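Local coordinates for protein cytochrome c (Pseudomonas aeruginosa, PDB 6RTE) that acts as the dihydro-heme d1 dehydrogenase NirN of heme d1 biosynthesis, an eight-bladed beta-propeller enzyme that also carries heme c, at residues Ala272-Pro277 and Phe317-Asp322. Numbering follows the deposited sequence.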
# COMPACT_ATOMS: atom_id res chain seq x y z
N ALA A 272 -6.46 -7.56 2.14
CA ALA A 272 -5.01 -7.39 2.09
C ALA A 272 -4.33 -8.74 2.25
O ALA A 272 -4.86 -9.65 2.90
CB ALA A 272 -4.53 -6.43 3.19
N VAL A 273 -3.13 -8.87 1.64
CA VAL A 273 -2.29 -10.04 1.78
C VAL A 273 -1.01 -9.62 2.51
O VAL A 273 -0.53 -8.50 2.35
CB VAL A 273 -1.96 -10.68 0.41
CG1 VAL A 273 -3.24 -11.17 -0.27
CG2 VAL A 273 -1.22 -9.70 -0.51
N TYR A 274 -0.49 -10.53 3.33
CA TYR A 274 0.71 -10.28 4.13
C TYR A 274 1.59 -11.53 4.12
O TYR A 274 1.11 -12.65 3.94
CB TYR A 274 0.38 -9.93 5.58
CG TYR A 274 -0.72 -8.90 5.77
CD1 TYR A 274 -2.06 -9.28 5.84
CD2 TYR A 274 -0.42 -7.55 5.88
CE1 TYR A 274 -3.08 -8.34 6.02
CE2 TYR A 274 -1.43 -6.60 6.05
CZ TYR A 274 -2.75 -7.00 6.13
OH TYR A 274 -3.74 -6.06 6.30
N THR A 275 2.88 -11.32 4.34
CA THR A 275 3.84 -12.40 4.53
C THR A 275 4.17 -12.53 6.00
O THR A 275 4.35 -11.53 6.70
CB THR A 275 5.11 -12.15 3.72
OG1 THR A 275 4.76 -12.00 2.34
CG2 THR A 275 6.16 -13.32 3.89
N ALA A 276 4.25 -13.78 6.48
CA ALA A 276 4.63 -14.10 7.86
C ALA A 276 5.89 -14.94 7.80
O ALA A 276 5.82 -16.18 7.76
CB ALA A 276 3.50 -14.82 8.59
N PRO A 277 7.07 -14.33 7.81
CA PRO A 277 8.30 -15.06 7.44
C PRO A 277 8.59 -16.24 8.34
O PRO A 277 8.93 -17.32 7.83
CB PRO A 277 9.39 -13.98 7.52
CG PRO A 277 8.65 -12.71 7.20
CD PRO A 277 7.31 -12.87 7.87
N PHE A 317 -4.66 -6.20 9.42
CA PHE A 317 -3.88 -6.99 10.36
C PHE A 317 -2.60 -6.27 10.77
O PHE A 317 -1.95 -5.61 9.95
CB PHE A 317 -3.48 -8.34 9.75
CG PHE A 317 -4.61 -9.22 9.30
CD1 PHE A 317 -5.93 -8.95 9.63
CD2 PHE A 317 -4.34 -10.35 8.54
CE1 PHE A 317 -6.95 -9.80 9.18
CE2 PHE A 317 -5.35 -11.19 8.11
CZ PHE A 317 -6.65 -10.92 8.44
N SER A 318 -2.23 -6.41 12.04
CA SER A 318 -0.86 -6.24 12.50
C SER A 318 -0.39 -7.54 13.14
O SER A 318 -1.20 -8.28 13.71
CB SER A 318 -0.72 -5.09 13.50
OG SER A 318 0.55 -5.12 14.12
N PHE A 319 0.90 -7.82 13.05
CA PHE A 319 1.48 -9.03 13.61
C PHE A 319 2.38 -8.71 14.79
O PHE A 319 3.13 -7.73 14.77
CB PHE A 319 2.28 -9.80 12.55
CG PHE A 319 1.43 -10.32 11.42
CD1 PHE A 319 0.81 -11.56 11.52
CD2 PHE A 319 1.24 -9.57 10.28
CE1 PHE A 319 0.03 -12.04 10.50
CE2 PHE A 319 0.44 -10.04 9.25
CZ PHE A 319 -0.16 -11.28 9.36
N SER A 320 2.28 -9.53 15.84
CA SER A 320 3.23 -9.44 16.93
C SER A 320 4.63 -9.75 16.41
O SER A 320 4.79 -10.36 15.34
CB SER A 320 2.84 -10.41 18.05
OG SER A 320 2.66 -11.73 17.57
N PRO A 321 5.67 -9.32 17.13
CA PRO A 321 7.03 -9.52 16.61
C PRO A 321 7.35 -10.97 16.28
O PRO A 321 8.07 -11.22 15.31
CB PRO A 321 7.93 -8.97 17.73
CG PRO A 321 7.04 -8.80 18.92
CD PRO A 321 5.67 -8.54 18.38
N ASP A 322 6.83 -11.93 17.04
CA ASP A 322 7.09 -13.34 16.80
C ASP A 322 6.08 -13.98 15.84
O ASP A 322 6.15 -15.19 15.61
CB ASP A 322 7.09 -14.11 18.12
CG ASP A 322 5.71 -14.20 18.75
OD1 ASP A 322 4.79 -13.48 18.30
OD2 ASP A 322 5.53 -15.01 19.69
O HOH W 1 -2.89 -4.16 7.64
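Y274 reaches from its strand toward F317 and F319, and the three rings form an aromatic cluster between two propeller blades. With CG anti to its carbonyl carbon (chi1 -47°), the tyrosine ring leans back along its own strand over A272, and its hydroxyl comes to the backbone of F317. The Y274 and F317 rings are tilted by 27° but slid apart, with little overlap; their contact runs through CE1 of Y274 and CD2 of F317, 3.5 Å apart. CB of F317 adds an off-centre CH-pi contact, 4.2 Å from the Y274 ring centroid. F319 packs differently, turning an edge toward the face of Y274 in an offset edge-to-face pair with planes at 72°. Its CE2 also lies 3.7 Å from CB of Y274, at the root of the tyrosine side chain. At the other end of that side chain, OH of Y274 donates to a water at 2.5 Å, and the same water donates to O of F317 at 2.9 Å, bridging the two strands. Strand 270-276 begins one four-stranded blade, pairing with 281-286, whereas 317-319 pairs with 325-330 in the next sheet. F317 also packs on V283 and A285 of strand 281-286, and Y323 meets the ring of F319.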